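Local coordinates for protein L-threonine-O-3-phosphate decarboxylase (Porphyromonas gingivalis, PDB 3FKD) that probably binds pyridoxal 5'-phosphate and is thought to decarboxylate L-threonine O-3-phosphate, at residues A[300-305]-A[328-333]; A[258-263]-A[320-325]; A[85-90]-A[130-135]. All blocks are in the same frame, centred on the assembly; numbering follows the deposited sequence.

Contact 1: A[300-305]-A[328-333]; sequences YNMLIR and NQLFIK
F331, against which M302 lies, is anchored in its helix by a weak bond from its backbone N to N328 O, an oxygen that also accepts from I332 N at 3.1 Å. M302, a selenomethionine of strand 302-306, shows how one long, flexible side chain can bridge a strand and a helix. Its selenium settles beside the base of F331, with SE 3.7 Å from F331 CB. This is a Met-aromatic contact of the oblique kind: SE is 5.1 Å from the centroid of the F331 ring and 65° off its normal. The chain bends at chi3 (-111°), carrying the CE methyl onward to L330, where it lies 3.6 Å from L330 O and also touches CG. I304, two residues further along the chain, brings its CG2 branch to the ring edge, 4.0 Å from F331 CE1. With CG anti to the backbone N (chi1 166°), the F331 ring is set where M302 and I304 can both meet it. Helix 325-339 thus packs on strand 302-306, which lies between strands 18-19 and 317-321 in the five-stranded sheet; M296 of helix 289-298 touches both M302 and F331, while F260 of helix 250-266 meets F331 edge-to-face.

Contact 2: A[258-263]-A[320-325]; sequences VDFITA and ITTQRP
F260 meets T322 and I320 in a small, fully buried packing contact, in which a helix leans one aromatic ring on the end of a strand of the five-stranded sheet. A chi1 of -164° swings the ring away from its backbone N, out toward the strand end, and one side of its rim does the touching. CD2 lies 3.7 Å from T322 OG1, which sits in the plane of the ring at its edge, and the same carbon is 3.9 Å from T322 CA. One carbon further on, F260 CE2 reaches the CG2 branch of I320 at 3.9 Å, the two side chains crossing at about a right angle. The threonine hydroxyl is not left to the ring alone: it is hydrogen-bonded to the hydroxyl of T257, which precedes V258 on the same helix, and more weakly to T278 O.

A helix laid on an antiparallel part of a sheet in this way is consistent with the small domain of class I and II aminotransferases, the family to which this protein is assigned. Strand 317-321 ends here, and the chain then turns into helix 325-339, with R324 at its N-cap. Within that turn Q323 folds back, its NE2 donating to T321 O at 2.9 Å with an N-H...O angle of 154°; the donor stands well above the carbonyl plane, while the oxygen lies close to the plane of the Q323 amide. T322 O accepts from the indole NE1 of W253, a second tie to helix 250-266, and N328 of helix 325-339 touches both F260 and T322. On helix 250-266 itself V258 O is gripped twice by T262, through its backbone N at 3.0 Å and its OG1 at 2.9 Å.

Contact 3: A[85-90]-A[130-135]; sequences QAFRGS and MDFCWL
F132 and S90 bury the most surface here, and F87 completes the trio by offering its ring to F132. The F132 ring directs its edge at the face of F87, an edge-to-face (T-shaped) pair with centroids 5.0 Å apart and planes at 69°. The leading atom is CZ, which stands over the F87 face, offset toward the rim, at 3.3 Å from F87 CG. The F132 chi1 of -65°, which places CG anti to the carbonyl carbon, aims CZ and CE2 at F87 and S90.

The neighbouring part of the same ring edge meets S90, whose OG lies near the ring plane at 3.2 Å from F132 CE2. That hydroxyl is turned back into its own segment, where it donates to F87 O at 2.9 Å. S90 N donates to the same oxygen at 2.7 Å, closing the type I turn from F87 to S90, and both donors reach it from one face of the carbonyl plane. D131 flanks the turn, with OD2 3.6 Å from S90 CA, while that carboxylate oxygen accepts a hydrogen bond from R91 N.

The turn joins helix 75-86 to strand 91-96, which runs parallel to strand 132-136 in the seven-stranded sheet of the large domain, as in PLP enzymes of fold type I. F215 of helix 213-220 touches both phenylalanines, and Q85 reaches Y109 of the second subunit. Because the S90 hydroxyl donates to F87 O, its oxygen can rest against the C-H edge of F132, whose slightly positive hydrogens would suit it.

Contacts 1 and 2 are neighbours, their centres 10 Å apart, on adjacent strands, 302-306 and 317-321, of the five-stranded sheet; helix 325-339 supplies one side of contact 1 and begins at P325 in contact 2. They meet where F331 CZ packs 3.5 Å from I320 CD1 and N328 OD1 accepts a weak hydrogen bond from Q323 N. Contact 2 is wholly buried, contact 1 nearly so, with exposed L330 at its margin. Contact 1 sets selenium and an aliphatic branch against a phenylalanine; contact 2 relies on a ring edge. Contact 3, beyond the chain's centre, is only partly buried; at a turn leading into the seven-stranded sheet, it adds hydrogen bonds within the turn to ring packing.

Contact 1: A[300-305]-A[328-333]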
# COMPACT_ATOMS: atom_id res chain seq x y z
N TYR A 300 -33.55 -11.69 -0.11
CA TYR A 300 -33.20 -12.33 1.14
C TYR A 300 -32.00 -11.71 1.91
O TYR A 300 -31.57 -12.28 2.91
CB TYR A 300 -33.00 -13.82 0.87
CG TYR A 300 -34.30 -14.59 0.79
CD1 TYR A 300 -34.89 -15.10 1.95
CD2 TYR A 300 -34.93 -14.84 -0.43
CE1 TYR A 300 -36.06 -15.81 1.90
CE2 TYR A 300 -36.12 -15.54 -0.49
CZ TYR A 300 -36.68 -16.03 0.69
OH TYR A 300 -37.86 -16.75 0.67
N ASN A 301 -31.47 -10.57 1.46
CA ASN A 301 -30.44 -9.86 2.22
C ASN A 301 -29.15 -10.64 2.42
O ASN A 301 -28.45 -10.45 3.41
CB ASN A 301 -30.96 -9.53 3.60
CG ASN A 301 -32.15 -8.60 3.55
OD1 ASN A 301 -32.02 -7.44 3.08
ND2 ASN A 301 -33.32 -9.08 4.04
N MSE A 302 -28.84 -11.51 1.47
CA MSE A 302 -27.66 -12.34 1.55
C MSE A 302 -26.74 -12.07 0.38
O MSE A 302 -27.17 -12.10 -0.78
CB MSE A 302 -28.05 -13.81 1.54
CG MSE A 302 -28.51 -14.29 2.89
SE MSE A 302 -29.37 -16.05 2.82
CE MSE A 302 -31.22 -15.52 3.23
N LEU A 303 -25.47 -11.84 0.67
CA LEU A 303 -24.52 -11.65 -0.40
C LEU A 303 -23.75 -12.92 -0.78
O LEU A 303 -23.30 -13.65 0.07
CB LEU A 303 -23.56 -10.46 -0.13
CG LEU A 303 -22.76 -10.02 -1.37
CD1 LEU A 303 -23.68 -9.43 -2.43
CD2 LEU A 303 -21.67 -9.00 -1.05
N ILE A 304 -23.61 -13.15 -2.08
CA ILE A 304 -22.85 -14.28 -2.60
C ILE A 304 -21.85 -13.76 -3.62
O ILE A 304 -22.04 -12.68 -4.15
CB ILE A 304 -23.78 -15.32 -3.27
CG1 ILE A 304 -24.32 -14.79 -4.59
CG2 ILE A 304 -24.93 -15.61 -2.40
CD1 ILE A 304 -25.11 -15.77 -5.33
N ARG A 305 -20.78 -14.52 -3.88
CA ARG A 305 -19.84 -14.22 -4.94
C ARG A 305 -20.18 -14.84 -6.32
O ARG A 305 -20.00 -16.04 -6.54
CB ARG A 305 -18.43 -14.62 -4.49
CG ARG A 305 -17.34 -14.50 -5.54
CD ARG A 305 -16.93 -13.07 -5.85
NE ARG A 305 -15.48 -12.95 -6.12
CZ ARG A 305 -14.96 -12.99 -7.34
NH1 ARG A 305 -15.75 -13.13 -8.40
NH2 ARG A 305 -13.65 -12.90 -7.51
N ASN A 328 -26.78 -20.58 7.53
CA ASN A 328 -26.64 -21.56 6.47
C ASN A 328 -28.01 -22.16 6.20
O ASN A 328 -28.44 -22.29 5.07
CB ASN A 328 -25.63 -22.66 6.84
CG ASN A 328 -24.23 -22.13 7.05
OD1 ASN A 328 -23.89 -21.03 6.62
ND2 ASN A 328 -23.39 -22.93 7.73
N GLN A 329 -28.70 -22.52 7.28
CA GLN A 329 -30.02 -23.11 7.17
C GLN A 329 -30.91 -22.15 6.37
O GLN A 329 -31.53 -22.51 5.37
CB GLN A 329 -30.59 -23.41 8.56
CG GLN A 329 -31.85 -24.30 8.58
CD GLN A 329 -31.59 -25.78 8.21
OE1 GLN A 329 -30.59 -26.10 7.53
NE2 GLN A 329 -32.49 -26.68 8.65
N LEU A 330 -30.91 -20.90 6.80
CA LEU A 330 -31.73 -19.88 6.18
C LEU A 330 -31.30 -19.51 4.74
O LEU A 330 -32.07 -18.92 3.98
CB LEU A 330 -31.70 -18.67 7.08
CG LEU A 330 -32.47 -17.44 6.61
CD1 LEU A 330 -33.81 -17.86 6.05
CD2 LEU A 330 -32.59 -16.48 7.81
N PHE A 331 -30.07 -19.86 4.37
CA PHE A 331 -29.62 -19.65 3.01
C PHE A 331 -30.14 -20.76 2.10
O PHE A 331 -30.39 -20.55 0.92
CB PHE A 331 -28.09 -19.56 2.97
CG PHE A 331 -27.50 -19.68 1.61
CD1 PHE A 331 -26.87 -18.60 1.02
CD2 PHE A 331 -27.56 -20.87 0.91
CE1 PHE A 331 -26.31 -18.72 -0.25
CE2 PHE A 331 -27.02 -20.99 -0.36
CZ PHE A 331 -26.39 -19.92 -0.93
N ILE A 332 -30.31 -21.94 2.67
CA ILE A 332 -30.90 -23.06 1.94
C ILE A 332 -32.37 -22.83 1.50
O ILE A 332 -32.75 -23.21 0.41
CB ILE A 332 -30.82 -24.34 2.76
CG1 ILE A 332 -29.38 -24.71 3.03
CG2 ILE A 332 -31.57 -25.49 2.04
CD1 ILE A 332 -28.81 -25.56 1.95
N LYS A 333 -33.18 -22.21 2.34
CA LYS A 333 -34.53 -21.83 1.94
C LYS A 333 -34.43 -20.75 0.88
O LYS A 333 -35.02 -20.86 -0.20
CB LYS A 333 -35.33 -21.37 3.13
CG LYS A 333 -35.31 -22.40 4.23
CD LYS A 333 -36.48 -22.30 5.21
CE LYS A 333 -36.57 -23.58 6.05
NZ LYS A 333 -37.11 -23.35 7.43

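Contact 2: A[258-263]-A[320-325]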
# COMPACT_ATOMS: atom_id res chain seq x y z
N VAL A 258 -19.50 -29.27 5.93
CA VAL A 258 -20.03 -30.54 5.53
C VAL A 258 -21.57 -30.52 5.65
O VAL A 258 -22.24 -30.81 4.69
CB VAL A 258 -19.41 -31.67 6.35
CG1 VAL A 258 -20.16 -32.98 6.13
CG2 VAL A 258 -17.93 -31.78 6.04
N ASP A 259 -22.12 -30.14 6.81
CA ASP A 259 -23.58 -30.03 6.94
C ASP A 259 -24.17 -29.04 5.94
O ASP A 259 -25.34 -29.14 5.58
CB ASP A 259 -24.05 -29.61 8.34
CG ASP A 259 -23.42 -30.40 9.46
OD1 ASP A 259 -22.84 -31.48 9.23
OD2 ASP A 259 -23.52 -29.90 10.61
N PHE A 260 -23.37 -28.06 5.51
CA PHE A 260 -23.85 -27.09 4.53
C PHE A 260 -23.87 -27.70 3.12
O PHE A 260 -24.87 -27.57 2.41
CB PHE A 260 -22.98 -25.84 4.57
CG PHE A 260 -23.58 -24.63 3.89
CD1 PHE A 260 -24.91 -24.58 3.55
CD2 PHE A 260 -22.79 -23.51 3.65
CE1 PHE A 260 -25.45 -23.46 2.96
CE2 PHE A 260 -23.34 -22.40 3.07
CZ PHE A 260 -24.67 -22.39 2.71
N ILE A 261 -22.80 -28.40 2.74
CA ILE A 261 -22.68 -28.98 1.41
C ILE A 261 -23.66 -30.12 1.15
O ILE A 261 -24.18 -30.27 0.04
CB ILE A 261 -21.23 -29.43 1.12
CG1 ILE A 261 -20.31 -28.17 1.05
CG2 ILE A 261 -21.19 -30.20 -0.19
CD1 ILE A 261 -18.83 -28.46 0.82
N THR A 262 -23.92 -30.91 2.18
CA THR A 262 -24.88 -32.00 2.17
C THR A 262 -26.28 -31.48 1.88
O THR A 262 -26.98 -31.99 0.98
CB THR A 262 -24.92 -32.68 3.55
OG1 THR A 262 -23.64 -33.25 3.84
CG2 THR A 262 -26.01 -33.73 3.58
N ALA A 263 -26.70 -30.50 2.65
CA ALA A 263 -27.99 -29.89 2.39
C ALA A 263 -28.01 -29.30 0.98
O ALA A 263 -28.98 -29.52 0.26
CB ALA A 263 -28.32 -28.84 3.42
N ILE A 320 -19.29 -19.80 -2.51
CA ILE A 320 -19.97 -19.65 -1.23
C ILE A 320 -19.08 -20.01 -0.02
O ILE A 320 -18.52 -21.12 0.02
CB ILE A 320 -21.19 -20.56 -1.13
CG1 ILE A 320 -22.06 -20.48 -2.40
CG2 ILE A 320 -21.99 -20.27 0.15
CD1 ILE A 320 -23.20 -19.54 -2.30
N THR A 321 -18.95 -19.10 0.96
CA THR A 321 -18.31 -19.42 2.24
C THR A 321 -19.30 -19.74 3.35
O THR A 321 -20.16 -18.92 3.68
CB THR A 321 -17.43 -18.25 2.76
OG1 THR A 321 -16.61 -17.78 1.69
CG2 THR A 321 -16.55 -18.69 3.95
N THR A 322 -19.14 -20.91 3.95
CA THR A 322 -19.90 -21.31 5.14
C THR A 322 -19.94 -20.23 6.24
O THR A 322 -18.92 -19.84 6.78
CB THR A 322 -19.29 -22.58 5.71
OG1 THR A 322 -19.24 -23.57 4.68
CG2 THR A 322 -20.03 -23.08 7.01
N GLN A 323 -21.14 -19.76 6.54
CA GLN A 323 -21.40 -18.81 7.61
C GLN A 323 -21.89 -19.59 8.84
O GLN A 323 -21.53 -20.74 9.01
CB GLN A 323 -22.39 -17.76 7.12
CG GLN A 323 -21.84 -16.91 5.94
CD GLN A 323 -20.40 -16.33 6.22
OE1 GLN A 323 -20.19 -15.63 7.22
NE2 GLN A 323 -19.43 -16.67 5.38
N ARG A 324 -22.67 -18.99 9.72
CA ARG A 324 -23.18 -19.79 10.87
C ARG A 324 -24.28 -20.84 10.48
O ARG A 324 -24.94 -20.71 9.46
CB ARG A 324 -23.70 -18.87 11.96
CG ARG A 324 -22.63 -18.04 12.62
CD ARG A 324 -23.27 -16.95 13.48
NE ARG A 324 -22.30 -15.96 13.93
CZ ARG A 324 -22.60 -14.88 14.66
NH1 ARG A 324 -21.63 -14.05 15.03
NH2 ARG A 324 -23.85 -14.63 15.02
N PRO A 325 -24.47 -21.88 11.31
CA PRO A 325 -25.49 -22.88 10.94
C PRO A 325 -26.86 -22.27 10.70
O PRO A 325 -27.41 -22.42 9.60
CB PRO A 325 -25.50 -23.83 12.12
CG PRO A 325 -24.14 -23.76 12.66
CD PRO A 325 -23.73 -22.29 12.51

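Contact 3: A[85-90]-A[130-135]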
# COMPACT_ATOMS: atom_id res chain seq x y z
N GLN A 85 7.07 -8.19 -10.74
CA GLN A 85 7.99 -7.10 -11.10
C GLN A 85 9.45 -7.52 -11.15
O GLN A 85 10.14 -7.34 -12.20
CB GLN A 85 7.81 -5.87 -10.20
CG GLN A 85 8.35 -4.58 -10.80
CD GLN A 85 8.28 -3.37 -9.86
OE1 GLN A 85 7.85 -3.48 -8.71
NE2 GLN A 85 8.73 -2.22 -10.34
N ALA A 86 9.93 -8.08 -10.04
CA ALA A 86 11.32 -8.50 -9.93
C ALA A 86 11.74 -9.48 -11.06
O ALA A 86 12.93 -9.69 -11.29
CB ALA A 86 11.59 -9.11 -8.56
N PHE A 87 10.76 -10.11 -11.73
CA PHE A 87 11.05 -11.13 -12.73
C PHE A 87 10.29 -10.92 -14.05
O PHE A 87 9.83 -11.89 -14.68
CB PHE A 87 10.82 -12.53 -12.13
CG PHE A 87 11.76 -12.84 -11.00
CD1 PHE A 87 11.48 -12.42 -9.72
CD2 PHE A 87 12.96 -13.49 -11.23
CE1 PHE A 87 12.35 -12.66 -8.70
CE2 PHE A 87 13.85 -13.72 -10.20
CZ PHE A 87 13.54 -13.31 -8.93
N ARG A 88 10.21 -9.65 -14.47
CA ARG A 88 9.54 -9.20 -15.70
C ARG A 88 9.76 -10.08 -16.93
O ARG A 88 8.86 -10.27 -17.75
CB ARG A 88 9.97 -7.78 -16.07
CG ARG A 88 9.69 -7.41 -17.51
CD ARG A 88 9.54 -5.91 -17.62
NE ARG A 88 8.98 -5.43 -18.89
CZ ARG A 88 9.17 -4.18 -19.35
NH1 ARG A 88 9.92 -3.32 -18.67
NH2 ARG A 88 8.64 -3.78 -20.51
N GLY A 89 10.95 -10.63 -17.10
CA GLY A 89 11.09 -11.54 -18.21
C GLY A 89 10.26 -12.84 -18.22
O GLY A 89 10.07 -13.45 -19.27
N SER A 90 9.73 -13.23 -17.06
CA SER A 90 9.54 -14.65 -16.80
C SER A 90 8.34 -15.36 -17.46
O SER A 90 7.41 -14.73 -17.97
CB SER A 90 9.62 -14.92 -15.28
OG SER A 90 10.90 -14.54 -14.76
N MSE A 130 9.35 -23.30 -17.46
CA MSE A 130 8.53 -22.53 -16.54
C MSE A 130 9.39 -21.90 -15.47
O MSE A 130 10.00 -22.61 -14.66
CB MSE A 130 7.50 -23.42 -15.84
CG MSE A 130 6.33 -23.81 -16.69
SE MSE A 130 5.57 -22.35 -17.78
CE MSE A 130 4.11 -23.42 -18.49
N ASP A 131 9.44 -20.59 -15.40
CA ASP A 131 10.33 -20.03 -14.39
C ASP A 131 9.58 -19.96 -13.05
O ASP A 131 10.15 -20.11 -11.97
CB ASP A 131 10.93 -18.70 -14.87
CG ASP A 131 11.48 -18.78 -16.33
OD1 ASP A 131 12.18 -19.77 -16.67
OD2 ASP A 131 11.18 -17.87 -17.14
N PHE A 132 8.27 -19.79 -13.15
CA PHE A 132 7.42 -19.72 -11.99
C PHE A 132 6.18 -20.54 -12.17
O PHE A 132 5.65 -20.65 -13.28
CB PHE A 132 7.04 -18.27 -11.70
CG PHE A 132 8.20 -17.41 -11.33
CD1 PHE A 132 8.68 -17.40 -10.04
CD2 PHE A 132 8.84 -16.65 -12.29
CE1 PHE A 132 9.76 -16.62 -9.70
CE2 PHE A 132 9.93 -15.87 -11.97
CZ PHE A 132 10.39 -15.85 -10.68
N CYS A 133 5.76 -21.13 -11.06
CA CYS A 133 4.49 -21.79 -10.94
C CYS A 133 3.74 -21.24 -9.72
O CYS A 133 4.27 -21.22 -8.61
CB CYS A 133 4.69 -23.29 -10.82
SG CYS A 133 3.15 -24.17 -10.66
N TRP A 134 2.50 -20.82 -9.94
CA TRP A 134 1.72 -20.11 -8.94
C TRP A 134 0.57 -20.96 -8.36
O TRP A 134 -0.43 -21.25 -9.04
CB TRP A 134 1.18 -18.80 -9.54
CG TRP A 134 2.26 -17.82 -10.05
CD1 TRP A 134 3.14 -18.00 -11.11
CD2 TRP A 134 2.54 -16.50 -9.55
NE1 TRP A 134 3.94 -16.89 -11.27
CE2 TRP A 134 3.58 -15.95 -10.35
CE3 TRP A 134 2.00 -15.73 -8.52
CZ2 TRP A 134 4.10 -14.68 -10.13
CZ3 TRP A 134 2.52 -14.46 -8.29
CH2 TRP A 134 3.57 -13.95 -9.11
N LEU A 135 0.71 -21.38 -7.12
CA LEU A 135 -0.31 -22.21 -6.49
C LEU A 135 -0.88 -21.58 -5.25
O LEU A 135 -0.30 -20.66 -4.66
CB LEU A 135 0.25 -23.58 -6.17
CG LEU A 135 0.84 -24.19 -7.43
CD1 LEU A 135 1.79 -25.32 -7.12
CD2 LEU A 135 -0.28 -24.62 -8.39